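Local coordinates for response regulator aspartate phosphatase I (Bacillus subtilis subsp. subtilis, PDB 4I1A), which dephosphorylates the sporulation phosphotransferase Spo0F and triggers expression, excision and transfer of the mobile element ICEBs1 by inactivating its repressor ImmR, at residues S124-A129 with F147-V152; Y151-Y154 with Y160-M163; I232-L237 with S244-L249; S302-I307 with F334-N339. One frame throughout, in Å; residues are numbered along the deposited sequence.

Interaction 1: S124-A129 with F147-V152; sequences SAYRIA and FKVSYV
The ring of Y126 reaches out from helix 119-129 and lies against V149 and V152 of helix 139-155, one valine over its face and the other at its edge. V149 CG2 does the face work: it sits 4.3 Å from the centroid of the Y126 ring, 27° off the normal, a CH-pi contact displaced toward the root of the ring, where Y126 CG is 3.9 Å away. V152 comes in near the ring plane instead, with its CG1 3.5 Å from Y126 CE2. That methyl is placed by a chi1 of 45°, which tucks CG1 between the backbone N and the carbonyl carbon of V152. Farther out, the phenol end passes the root of K148, whose CB is 3.8 Å from Y126 OH; the lysine chain then bends at chi2 and carries its amine away from the tyrosine.

The two helical segments run roughly antiparallel, at 150°, with their axes 10.9 Å apart at the closest point, and the single tyrosine spans that gap. F107 and M111 of helix 102-115 also pack on Y126, so the ring, carried by helix 119-129, is held between helices 102-115 and 139-155. Across the two segments the contact is essentially apolar, with even the hydroxyl meeting a methylene carbon: shape and CH-pi contact, rather than directed polar bonds, fix how the ring is seated in this buried layer.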
loop_
_atom_site.group_PDB
_atom_site.type_symbol
_atom_site.label_atom_id
_atom_site.label_comp_id
_atom_site.label_asym_id
_atom_site.label_seq_id
_atom_site.Cartn_x
_atom_site.Cartn_y
_atom_site.Cartn_z
ATOM N N SER A 124 -11.962 2.877 21.047
ATOM C CA SER A 124 -12.718 3.218 22.249
ATOM C C SER A 124 -11.787 3.716 23.347
ATOM O O SER A 124 -12.053 4.726 23.990
ATOM C CB SER A 124 -13.500 2.007 22.758
ATOM O OG SER A 124 -14.456 1.574 21.802
ATOM N N ALA A 125 -10.692 2.995 23.546
ATOM C CA ALA A 125 -9.720 3.336 24.576
ATOM C C ALA A 125 -8.993 4.634 24.234
ATOM O O ALA A 125 -8.764 5.481 25.099
ATOM C CB ALA A 125 -8.731 2.198 24.759
ATOM N N TYR A 126 -8.635 4.778 22.964
ATOM C CA TYR A 126 -8.049 6.011 22.462
ATOM C C TYR A 126 -8.975 7.211 22.689
ATOM O O TYR A 126 -8.505 8.311 22.980
ATOM C CB TYR A 126 -7.763 5.883 20.968
ATOM C CG TYR A 126 -6.564 5.033 20.597
ATOM C CD1 TYR A 126 -5.485 4.881 21.467
ATOM C CD2 TYR A 126 -6.505 4.397 19.360
ATOM C CE1 TYR A 126 -4.385 4.109 21.114
ATOM C CE2 TYR A 126 -5.418 3.629 19.003
ATOM C CZ TYR A 126 -4.360 3.485 19.878
ATOM O OH TYR A 126 -3.278 2.715 19.510
ATOM N N ARG A 127 -10.284 7.000 22.552
ATOM C CA ARG A 127 -11.244 8.099 22.660
ATOM C C ARG A 127 -11.233 8.738 24.048
ATOM O O ARG A 127 -11.472 9.944 24.190
ATOM C CB ARG A 127 -12.667 7.657 22.280
ATOM C CG ARG A 127 -12.950 7.581 20.771
ATOM C CD ARG A 127 -14.463 7.647 20.476
ATOM N NE ARG A 127 -14.807 7.063 19.178
ATOM C CZ ARG A 127 -14.674 7.687 18.011
ATOM N NH1 ARG A 127 -14.200 8.925 17.964
ATOM N NH2 ARG A 127 -15.009 7.071 16.885
ATOM N N ILE A 128 -10.943 7.938 25.072
ATOM C CA ILE A 128 -10.874 8.479 26.425
ATOM C C ILE A 128 -9.468 8.960 26.760
ATOM O O ILE A 128 -9.298 9.922 27.508
ATOM C CB ILE A 128 -11.401 7.493 27.486
ATOM C CG1 ILE A 128 -10.536 6.242 27.562
ATOM C CG2 ILE A 128 -12.848 7.105 27.183
ATOM C CD1 ILE A 128 -11.169 5.148 28.392
ATOM N N ALA A 129 -8.464 8.297 26.192
ATOM C CA ALA A 129 -7.084 8.741 26.331
ATOM C C ALA A 129 -6.952 10.163 25.789
ATOM O O ALA A 129 -6.236 10.994 26.351
ATOM C CB ALA A 129 -6.155 7.803 25.595
ATOM N N PHE A 147 -0.507 9.966 16.029
ATOM C CA PHE A 147 -0.030 9.035 15.017
ATOM C C PHE A 147 -0.708 7.683 15.160
ATOM O O PHE A 147 -1.223 7.131 14.188
ATOM C CB PHE A 147 1.486 8.858 15.085
ATOM C CG PHE A 147 2.015 7.885 14.063
ATOM C CD1 PHE A 147 2.284 8.302 12.767
ATOM C CD2 PHE A 147 2.220 6.550 14.386
ATOM C CE1 PHE A 147 2.759 7.409 11.817
ATOM C CE2 PHE A 147 2.692 5.652 13.441
ATOM C CZ PHE A 147 2.964 6.082 12.155
ATOM N N LYS A 148 -0.710 7.152 16.377
ATOM C CA LYS A 148 -1.345 5.865 16.642
ATOM C C LYS A 148 -2.825 5.871 16.276
ATOM O O LYS A 148 -3.320 4.927 15.668
ATOM C CB LYS A 148 -1.160 5.478 18.106
ATOM C CG LYS A 148 0.293 5.286 18.477
ATOM C CD LYS A 148 0.930 4.167 17.653
ATOM C CE LYS A 148 2.456 4.170 17.803
ATOM N NZ LYS A 148 3.081 2.881 17.373
ATOM N N VAL A 149 -3.524 6.942 16.647
ATOM C CA VAL A 149 -4.945 7.066 16.339
ATOM C C VAL A 149 -5.192 7.088 14.828
ATOM O O VAL A 149 -6.107 6.422 14.338
ATOM C CB VAL A 149 -5.581 8.314 17.008
ATOM C CG1 VAL A 149 -7.015 8.496 16.548
ATOM C CG2 VAL A 149 -5.534 8.188 18.523
ATOM N N SER A 150 -4.376 7.843 14.093
ATOM C CA SER A 150 -4.528 7.906 12.639
ATOM C C SER A 150 -4.351 6.527 12.051
ATOM O O SER A 150 -5.026 6.166 11.091
ATOM C CB SER A 150 -3.532 8.874 12.001
ATOM O OG SER A 150 -2.227 8.336 11.987
ATOM N N TYR A 151 -3.453 5.751 12.654
ATOM C CA TYR A 151 -3.121 4.423 12.157
ATOM C C TYR A 151 -4.266 3.412 12.302
ATOM O O TYR A 151 -4.564 2.677 11.362
ATOM C CB TYR A 151 -1.859 3.905 12.840
ATOM C CG TYR A 151 -1.244 2.721 12.138
ATOM C CD1 TYR A 151 -0.495 2.889 10.980
ATOM C CD2 TYR A 151 -1.419 1.433 12.628
ATOM C CE1 TYR A 151 0.067 1.800 10.327
ATOM C CE2 TYR A 151 -0.861 0.341 11.983
ATOM C CZ TYR A 151 -0.119 0.529 10.834
ATOM O OH TYR A 151 0.437 -0.561 10.197
ATOM N N VAL A 152 -4.904 3.356 13.468
ATOM C CA VAL A 152 -6.035 2.444 13.614
ATOM C C VAL A 152 -7.158 2.863 12.652
ATOM O O VAL A 152 -7.785 2.020 12.007
ATOM C CB VAL A 152 -6.537 2.343 15.085
ATOM C CG1 VAL A 152 -6.646 3.699 15.704
ATOM C CG2 VAL A 152 -7.894 1.611 15.154
#

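Interaction 2: Y151-Y154 with Y160-M163; sequences YVYY and YFSM
Y153 and F161 meet where helix 139-155 turns back into helix 159-173, the helix-turn-helix hairpin of a predicted tetratricopeptide repeat, TPR 2 (150-183). The two segments come closest at Y153 and S162, whose CA atoms are 4.8 Å apart, an approach that the small serine side chain probably allows.

Along the first helix, Y151 serves another neighbour, meeting the ring of F114. Y153 is the first to turn toward the partner helix. F161 CB lies over the middle of the Y153 ring, 3.6 Å from its centroid and only 10° off the normal, in a CH-pi contact. From there the phenyl ring of F161 leans out over the phenol end and points its edge at the same tyrosine, an edge-to-face pair with planes at 61° and centroids 5.0 Å apart. The chi1 of -84° at F161 sets CG opposite the carbonyl carbon, beside the backbone N, which brings the CD2 edge down to 3.4 Å from Y153 CZ. The root of Y153 rests on the serine, with Y153 CB 3.7 Å from S162 CB.

Y154 comes next and sends its ring away from this hairpin, toward N193 and D196 of helix 180-196, with K157 making a cation-pi contact to it. Its root stays behind at the serine, whose hydroxyl is hydrogen-bonded to S150 O and to N193 ND2. S162 OG lies 3.4 Å from Y154 CB.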
loop_
_atom_site.group_PDB
_atom_site.type_symbol
_atom_site.label_atom_id
_atom_site.label_comp_id
_atom_site.label_asym_id
_atom_site.label_seq_id
_atom_site.Cartn_x
_atom_site.Cartn_y
_atom_site.Cartn_z
ATOM N N TYR A 151 -3.453 5.751 12.654
ATOM C CA TYR A 151 -3.121 4.423 12.157
ATOM C C TYR A 151 -4.266 3.412 12.302
ATOM O O TYR A 151 -4.564 2.677 11.362
ATOM C CB TYR A 151 -1.859 3.905 12.840
ATOM C CG TYR A 151 -1.244 2.721 12.138
ATOM C CD1 TYR A 151 -0.495 2.889 10.980
ATOM C CD2 TYR A 151 -1.419 1.433 12.628
ATOM C CE1 TYR A 151 0.067 1.800 10.327
ATOM C CE2 TYR A 151 -0.861 0.341 11.983
ATOM C CZ TYR A 151 -0.119 0.529 10.834
ATOM O OH TYR A 151 0.437 -0.561 10.197
ATOM N N VAL A 152 -4.904 3.356 13.468
ATOM C CA VAL A 152 -6.035 2.444 13.614
ATOM C C VAL A 152 -7.158 2.863 12.652
ATOM O O VAL A 152 -7.785 2.020 12.007
ATOM C CB VAL A 152 -6.537 2.343 15.085
ATOM C CG1 VAL A 152 -6.646 3.699 15.704
ATOM C CG2 VAL A 152 -7.894 1.611 15.154
ATOM N N TYR A 153 -7.380 4.171 12.542
ATOM C CA TYR A 153 -8.347 4.716 11.603
ATOM C C TYR A 153 -8.015 4.349 10.159
ATOM O O TYR A 153 -8.912 4.011 9.380
ATOM C CB TYR A 153 -8.461 6.231 11.776
ATOM C CG TYR A 153 -9.439 6.616 12.858
ATOM C CD1 TYR A 153 -10.672 5.979 12.957
ATOM C CD2 TYR A 153 -9.130 7.603 13.788
ATOM C CE1 TYR A 153 -11.586 6.326 13.948
ATOM C CE2 TYR A 153 -10.036 7.958 14.789
ATOM C CZ TYR A 153 -11.259 7.314 14.861
ATOM O OH TYR A 153 -12.158 7.657 15.848
ATOM N N TYR A 154 -6.730 4.401 9.816
ATOM C CA TYR A 154 -6.261 3.984 8.500
ATOM C C TYR A 154 -6.514 2.495 8.261
ATOM O O TYR A 154 -6.761 2.070 7.132
ATOM C CB TYR A 154 -4.773 4.306 8.341
ATOM C CG TYR A 154 -4.177 3.876 7.019
ATOM C CD1 TYR A 154 -4.648 4.397 5.818
ATOM C CD2 TYR A 154 -3.133 2.957 6.971
ATOM C CE1 TYR A 154 -4.111 4.004 4.603
ATOM C CE2 TYR A 154 -2.581 2.558 5.755
ATOM C CZ TYR A 154 -3.075 3.085 4.575
ATOM O OH TYR A 154 -2.535 2.702 3.365
ATOM N N TYR A 160 -11.359 9.848 6.440
ATOM C CA TYR A 160 -11.482 11.209 6.952
ATOM C C TYR A 160 -10.795 11.374 8.314
ATOM O O TYR A 160 -10.021 12.313 8.525
ATOM C CB TYR A 160 -12.954 11.631 7.036
ATOM C CG TYR A 160 -13.125 13.109 7.280
ATOM C CD1 TYR A 160 -13.228 13.998 6.219
ATOM C CD2 TYR A 160 -13.147 13.622 8.572
ATOM C CE1 TYR A 160 -13.364 15.364 6.434
ATOM C CE2 TYR A 160 -13.284 14.987 8.800
ATOM C CZ TYR A 160 -13.393 15.851 7.727
ATOM O OH TYR A 160 -13.534 17.201 7.943
ATOM N N PHE A 161 -11.082 10.456 9.234
ATOM C CA PHE A 161 -10.509 10.512 10.579
ATOM C C PHE A 161 -8.998 10.288 10.584
ATOM O O PHE A 161 -8.264 10.974 11.289
ATOM C CB PHE A 161 -11.192 9.496 11.499
ATOM C CG PHE A 161 -12.471 9.996 12.106
ATOM C CD1 PHE A 161 -13.514 10.415 11.302
ATOM C CD2 PHE A 161 -12.633 10.043 13.481
ATOM C CE1 PHE A 161 -14.689 10.875 11.858
ATOM C CE2 PHE A 161 -13.810 10.499 14.045
ATOM C CZ PHE A 161 -14.841 10.917 13.230
ATOM N N SER A 162 -8.546 9.321 9.798
ATOM C CA SER A 162 -7.134 8.986 9.737
ATOM C C SER A 162 -6.320 10.182 9.280
ATOM O O SER A 162 -5.345 10.565 9.923
ATOM C CB SER A 162 -6.908 7.805 8.795
ATOM O OG SER A 162 -5.530 7.618 8.551
ATOM N N MET A 163 -6.739 10.786 8.175
ATOM C CA MET A 163 -6.000 11.903 7.607
ATOM C C MET A 163 -6.021 13.125 8.519
ATOM O O MET A 163 -5.090 13.926 8.514
ATOM C CB MET A 163 -6.529 12.240 6.218
ATOM C CG MET A 163 -5.616 13.146 5.420
ATOM S SD MET A 163 -5.725 12.781 3.666
ATOM C CE MET A 163 -7.441 12.296 3.511
#

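Interaction 3: I232-L237 with S244-L249; sequences ICYDEL and SQHLIL
Y234 and H246 meet ring to ring, the imidazole coming up to the edge of the phenol, and between these two segments they are the residues that touch. Both project toward the partner helix. H246 holds its CG beside the backbone N, opposite the carbonyl carbon (chi1 -79°), and its chi2 of -83° swings the CD2-NE2 side of the imidazole round to the tyrosine. H246 CD2 then lies 3.6 Å from Y234 CE2, close to the plane of the phenol ring. The planes are inclined at 36° with centroids 5.6 Å apart.

The polar ends are joined through water 1. It lies in the imidazole plane, 2.7 Å from H246 NE2, and stands 3.2 Å from Y234 OH, so one water closes the bridge between the two side chains at the surface. The other imidazole nitrogen, ND1, is hydrogen-bonded to H227 ND1. With both nitrogens engaged, the rotation of the H246 ring about its chi2 is probably well fixed.

The pair links helices 220-236 and 240-257, the two helices of the predicted repeat TPR 4 (224-257). Y234 also leans on L204 of helix 200-215 and on K242 and A243 at the start of helix 240-257. Helix 261-275 packs on both segments: D235 makes a salt bridge to its K275, and S244 OG hydrogen-bonds to its E273.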
loop_
_atom_site.group_PDB
_atom_site.type_symbol
_atom_site.label_atom_id
_atom_site.label_comp_id
_atom_site.label_asym_id
_atom_site.label_seq_id
_atom_site.Cartn_x
_atom_site.Cartn_y
_atom_site.Cartn_z
ATOM N N ILE A 232 4.653 3.566 -7.427
ATOM C CA ILE A 232 3.262 3.106 -7.424
ATOM C C ILE A 232 2.271 4.199 -7.861
ATOM O O ILE A 232 1.370 3.934 -8.654
ATOM C CB ILE A 232 2.855 2.530 -6.048
ATOM C CG1 ILE A 232 3.577 1.203 -5.812
ATOM C CG2 ILE A 232 1.332 2.373 -5.930
ATOM C CD1 ILE A 232 3.215 0.546 -4.503
ATOM N N CYS A 233 2.436 5.422 -7.352
ATOM C CA CYS A 233 1.586 6.535 -7.795
ATOM C C CYS A 233 1.753 6.814 -9.292
ATOM O O CYS A 233 0.768 6.997 -10.014
ATOM C CB CYS A 233 1.862 7.808 -6.993
ATOM S SG CYS A 233 1.488 7.658 -5.244
ATOM N N TYR A 234 3.000 6.829 -9.750
ATOM C CA TYR A 234 3.302 7.074 -11.154
ATOM C C TYR A 234 2.640 6.050 -12.066
ATOM O O TYR A 234 2.113 6.405 -13.119
ATOM C CB TYR A 234 4.810 7.092 -11.371
ATOM C CG TYR A 234 5.457 8.456 -11.162
ATOM C CD1 TYR A 234 4.839 9.620 -11.607
ATOM C CD2 TYR A 234 6.692 8.570 -10.538
ATOM C CE1 TYR A 234 5.431 10.860 -11.429
ATOM C CE2 TYR A 234 7.289 9.803 -10.356
ATOM C CZ TYR A 234 6.656 10.946 -10.803
ATOM O OH TYR A 234 7.257 12.174 -10.633
ATOM N N ASP A 235 2.651 4.785 -11.646
ATOM C CA ASP A 235 1.987 3.705 -12.375
ATOM C C ASP A 235 0.496 4.005 -12.510
ATOM O O ASP A 235 -0.091 3.841 -13.580
ATOM C CB ASP A 235 2.210 2.352 -11.654
ATOM C CG ASP A 235 1.375 1.216 -12.239
ATOM O OD1 ASP A 235 1.262 1.124 -13.475
ATOM O OD2 ASP A 235 0.820 0.412 -11.462
ATOM N N GLU A 236 -0.108 4.443 -11.411
ATOM C CA GLU A 236 -1.506 4.853 -11.406
ATOM C C GLU A 236 -1.754 6.063 -12.297
ATOM O O GLU A 236 -2.806 6.178 -12.920
ATOM C CB GLU A 236 -1.960 5.176 -9.977
ATOM C CG GLU A 236 -2.028 3.963 -9.078
ATOM C CD GLU A 236 -3.113 2.994 -9.505
ATOM O OE1 GLU A 236 -4.147 3.458 -10.040
ATOM O OE2 GLU A 236 -2.930 1.770 -9.311
ATOM N N LEU A 237 -0.788 6.971 -12.347
ATOM C CA LEU A 237 -0.928 8.166 -13.162
ATOM C C LEU A 237 -0.524 7.876 -14.599
ATOM O O LEU A 237 -0.535 8.761 -15.452
ATOM C CB LEU A 237 -0.090 9.303 -12.583
ATOM C CG LEU A 237 -0.586 9.854 -11.247
ATOM C CD1 LEU A 237 0.442 10.807 -10.649
ATOM C CD2 LEU A 237 -1.955 10.544 -11.418
ATOM N N SER A 244 9.037 3.346 -13.434
ATOM C CA SER A 244 10.140 2.400 -13.498
ATOM C C SER A 244 11.456 2.913 -12.902
ATOM O O SER A 244 12.165 2.161 -12.232
ATOM C CB SER A 244 10.347 1.928 -14.935
ATOM O OG SER A 244 9.352 0.987 -15.283
ATOM N N GLN A 245 11.790 4.176 -13.150
ATOM C CA GLN A 245 13.052 4.718 -12.648
ATOM C C GLN A 245 13.045 4.785 -11.120
ATOM O O GLN A 245 14.053 4.487 -10.478
ATOM C CB GLN A 245 13.376 6.082 -13.267
ATOM C CG GLN A 245 14.714 6.682 -12.805
ATOM C CD GLN A 245 15.931 5.788 -13.084
ATOM O OE1 GLN A 245 16.132 5.313 -14.206
ATOM N NE2 GLN A 245 16.748 5.568 -12.057
ATOM N N HIS A 246 11.903 5.139 -10.536
ATOM C CA HIS A 246 11.790 5.133 -9.081
ATOM C C HIS A 246 11.768 3.713 -8.506
ATOM O O HIS A 246 12.289 3.465 -7.417
ATOM C CB HIS A 246 10.569 5.930 -8.621
ATOM C CG HIS A 246 10.781 7.410 -8.629
ATOM N ND1 HIS A 246 11.408 8.075 -7.591
ATOM C CD2 HIS A 246 10.466 8.359 -9.541
ATOM C CE1 HIS A 246 11.462 9.365 -7.868
ATOM N NE2 HIS A 246 10.900 9.567 -9.048
ATOM N N LEU A 247 11.176 2.785 -9.249
ATOM C CA LEU A 247 11.048 1.403 -8.795
ATOM C C LEU A 247 12.371 0.635 -8.780
ATOM O O LEU A 247 12.594 -0.173 -7.881
ATOM C CB LEU A 247 9.987 0.649 -9.611
ATOM C CG LEU A 247 8.521 1.010 -9.306
ATOM C CD1 LEU A 247 7.611 0.556 -10.441
ATOM C CD2 LEU A 247 8.053 0.415 -7.981
ATOM N N ILE A 248 13.245 0.879 -9.756
ATOM C CA ILE A 248 14.548 0.225 -9.744
ATOM C C ILE A 248 15.453 0.803 -8.660
ATOM O O ILE A 248 16.309 0.100 -8.130
ATOM C CB ILE A 248 15.292 0.278 -11.107
ATOM C CG1 ILE A 248 15.595 1.717 -11.519
ATOM C CG2 ILE A 248 14.506 -0.445 -12.180
ATOM C CD1 ILE A 248 16.821 1.831 -12.403
ATOM N N LEU A 249 15.276 2.083 -8.341
ATOM C CA LEU A 249 16.041 2.703 -7.269
ATOM C C LEU A 249 15.655 2.043 -5.953
ATOM O O LEU A 249 16.508 1.771 -5.105
ATOM C CB LEU A 249 15.788 4.211 -7.209
ATOM C CG LEU A 249 16.441 5.050 -8.312
ATOM C CD1 LEU A 249 16.197 6.553 -8.113
ATOM C CD2 LEU A 249 17.936 4.760 -8.405
HETATM O O HOH W 1 10.344 12.044 -9.824
#

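Interaction 4: S302-I307 with F334-N339; sequences SAKFKI and FADVEN
K304 and D336 form a salt bridge, and that charged pair is the whole of the direct contact between these two helical segments. K304 NZ is gripped by two carboxylates, D336 across the contact and E300 one turn earlier on its own helix. It donates to D336 OD2, with K304 NZ and D336 OD2 2.7 Å apart, while the second oxygen stays well back, D336 OD1 lying 3.5 Å from K304 NZ. The ammonium does not come in within the carboxylate plane of D336: it meets OD2 from above, 66° out of it, and the two side chains cross at about a right angle. Sharing two carboxylates would be expected to favour the charged form of the lysine, whose side chain is buried.

Reach explains the bridge. The closest CA atoms, those of K304 and D336, are 9.1 Å apart, and the lysine crosses the gap fully extended beyond CG, its chi2, chi3 and chi4 all near 170°. D336 supplies a short arm from the other side. Behind the ammonium, K304 CE lies 3.3 Å from D336 OD2. Y301 adds a cation-pi contact to the lysine.

The helices concerned are 299-313, whose segment falls in the predicted repeat TPR 5, and 334-351, which runs into TPR 6. Helix 318-330 packs against both, meeting A303 and I307 of the first and V337 of the second. Elsewhere, F267 of helix 261-275 touches K304, and helix 354-373 packs on F334 and V337.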
loop_
_atom_site.group_PDB
_atom_site.type_symbol
_atom_site.label_atom_id
_atom_site.label_comp_id
_atom_site.label_asym_id
_atom_site.label_seq_id
_atom_site.Cartn_x
_atom_site.Cartn_y
_atom_site.Cartn_z
ATOM N N SER A 302 2.550 -14.760 -5.217
ATOM C CA SER A 302 2.575 -15.934 -6.078
ATOM C C SER A 302 1.301 -15.984 -6.928
ATOM O O SER A 302 1.361 -16.179 -8.135
ATOM C CB SER A 302 2.737 -17.197 -5.235
ATOM O OG SER A 302 2.645 -18.357 -6.036
ATOM N N ALA A 303 0.152 -15.768 -6.298
ATOM C CA ALA A 303 -1.110 -15.670 -7.025
ATOM C C ALA A 303 -1.131 -14.435 -7.935
ATOM O O ALA A 303 -1.625 -14.480 -9.070
ATOM C CB ALA A 303 -2.289 -15.653 -6.055
ATOM N N LYS A 304 -0.575 -13.333 -7.452
ATOM C CA LYS A 304 -0.560 -12.131 -8.266
ATOM C C LYS A 304 0.334 -12.259 -9.504
ATOM O O LYS A 304 -0.058 -11.832 -10.595
ATOM C CB LYS A 304 -0.215 -10.897 -7.418
ATOM C CG LYS A 304 -1.358 -10.485 -6.480
ATOM C CD LYS A 304 -0.922 -9.455 -5.442
ATOM C CE LYS A 304 -2.148 -8.930 -4.687
ATOM N NZ LYS A 304 -1.803 -8.170 -3.456
ATOM N N PHE A 305 1.526 -12.840 -9.347
ATOM C CA PHE A 305 2.366 -13.140 -10.521
ATOM C C PHE A 305 1.654 -14.056 -11.522
ATOM O O PHE A 305 1.775 -13.870 -12.733
ATOM C CB PHE A 305 3.734 -13.701 -10.124
ATOM C CG PHE A 305 4.714 -12.642 -9.710
ATOM C CD1 PHE A 305 5.252 -11.768 -10.652
ATOM C CD2 PHE A 305 5.071 -12.484 -8.374
ATOM C CE1 PHE A 305 6.148 -10.767 -10.269
ATOM C CE2 PHE A 305 5.969 -11.487 -7.988
ATOM C CZ PHE A 305 6.510 -10.635 -8.936
ATOM N N LYS A 306 0.853 -14.992 -11.015
ATOM C CA LYS A 306 0.049 -15.855 -11.890
ATOM C C LYS A 306 -0.955 -15.087 -12.760
ATOM O O LYS A 306 -1.278 -15.523 -13.872
ATOM C CB LYS A 306 -0.652 -16.974 -11.106
ATOM C CG LYS A 306 0.302 -17.938 -10.396
ATOM C CD LYS A 306 1.514 -18.309 -11.271
ATOM C CE LYS A 306 2.744 -18.722 -10.433
ATOM N NZ LYS A 306 3.246 -17.626 -9.522
ATOM N N ILE A 307 -1.441 -13.952 -12.265
ATOM C CA ILE A 307 -2.325 -13.100 -13.061
ATOM C C ILE A 307 -1.548 -12.458 -14.212
ATOM O O ILE A 307 -1.994 -12.478 -15.363
ATOM C CB ILE A 307 -2.994 -11.982 -12.219
ATOM C CG1 ILE A 307 -3.951 -12.584 -11.180
ATOM C CG2 ILE A 307 -3.745 -10.989 -13.136
ATOM C CD1 ILE A 307 -4.455 -11.543 -10.154
ATOM N N PHE A 334 -10.375 -9.046 -0.895
ATOM C CA PHE A 334 -11.339 -8.519 -1.846
ATOM C C PHE A 334 -10.936 -7.193 -2.496
ATOM O O PHE A 334 -11.309 -6.927 -3.638
ATOM C CB PHE A 334 -12.715 -8.448 -1.187
ATOM C CG PHE A 334 -13.202 -9.782 -0.701
ATOM C CD1 PHE A 334 -13.360 -10.835 -1.590
ATOM C CD2 PHE A 334 -13.488 -9.993 0.644
ATOM C CE1 PHE A 334 -13.803 -12.087 -1.149
ATOM C CE2 PHE A 334 -13.929 -11.235 1.091
ATOM C CZ PHE A 334 -14.083 -12.290 0.189
ATOM N N ALA A 335 -10.162 -6.380 -1.782
ATOM C CA ALA A 335 -9.607 -5.157 -2.364
ATOM C C ALA A 335 -8.711 -5.496 -3.561
ATOM O O ALA A 335 -8.893 -4.954 -4.658
ATOM C CB ALA A 335 -8.844 -4.332 -1.312
ATOM N N ASP A 336 -7.765 -6.410 -3.347
ATOM C CA ASP A 336 -6.927 -6.955 -4.427
ATOM C C ASP A 336 -7.747 -7.544 -5.556
ATOM O O ASP A 336 -7.447 -7.315 -6.712
ATOM C CB ASP A 336 -5.971 -8.001 -3.885
ATOM C CG ASP A 336 -4.891 -7.396 -3.028
ATOM O OD1 ASP A 336 -4.697 -6.171 -3.120
ATOM O OD2 ASP A 336 -4.236 -8.141 -2.279
ATOM N N VAL A 337 -8.803 -8.275 -5.220
ATOM C CA VAL A 337 -9.665 -8.871 -6.241
ATOM C C VAL A 337 -10.415 -7.804 -7.029
ATOM O O VAL A 337 -10.573 -7.901 -8.246
ATOM C CB VAL A 337 -10.689 -9.864 -5.622
ATOM C CG1 VAL A 337 -11.752 -10.282 -6.661
ATOM C CG2 VAL A 337 -9.980 -11.080 -5.058
ATOM N N GLU A 338 -10.881 -6.786 -6.320
ATOM C CA GLU A 338 -11.622 -5.713 -6.950
ATOM C C GLU A 338 -10.721 -4.908 -7.890
ATOM O O GLU A 338 -11.041 -4.708 -9.057
ATOM C CB GLU A 338 -12.221 -4.806 -5.878
ATOM C CG GLU A 338 -12.977 -3.620 -6.427
ATOM C CD GLU A 338 -13.083 -2.489 -5.412
ATOM O OE1 GLU A 338 -13.986 -1.638 -5.548
ATOM O OE2 GLU A 338 -12.246 -2.445 -4.482
ATOM N N ASN A 339 -9.582 -4.464 -7.379
ATOM C CA ASN A 339 -8.662 -3.675 -8.175
ATOM C C ASN A 339 -8.061 -4.435 -9.360
ATOM O O ASN A 339 -8.048 -3.927 -10.483
ATOM C CB ASN A 339 -7.576 -3.059 -7.275
ATOM C CG ASN A 339 -8.159 -2.058 -6.271
ATOM O OD1 ASN A 339 -7.558 -1.786 -5.231
ATOM N ND2 ASN A 339 -9.343 -1.512 -6.585
#

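Interactions 1 and 2 are neighbours: their centres are 9 Å apart, both use helix 139-155, and they share Y151 and V152. They touch each other directly, through the serines of their two segments among others. Interactions 3 and 4 lie across the centre of the chain from that pair; their own nearest atoms are about 7 Å apart. Chemistry follows burial only in part. The buried interaction 1 is aromatic and aliphatic, and the partly buried interaction 2 is largely aromatic. Interaction 3, at the surface, brings in a bridging water, whereas interaction 4, partly buried, relies on charge. Interactions 2 and 3 each close a hairpin within one predicted repeat; interaction 4 ties helix 299-313 to helix 334-351, farther along the chain.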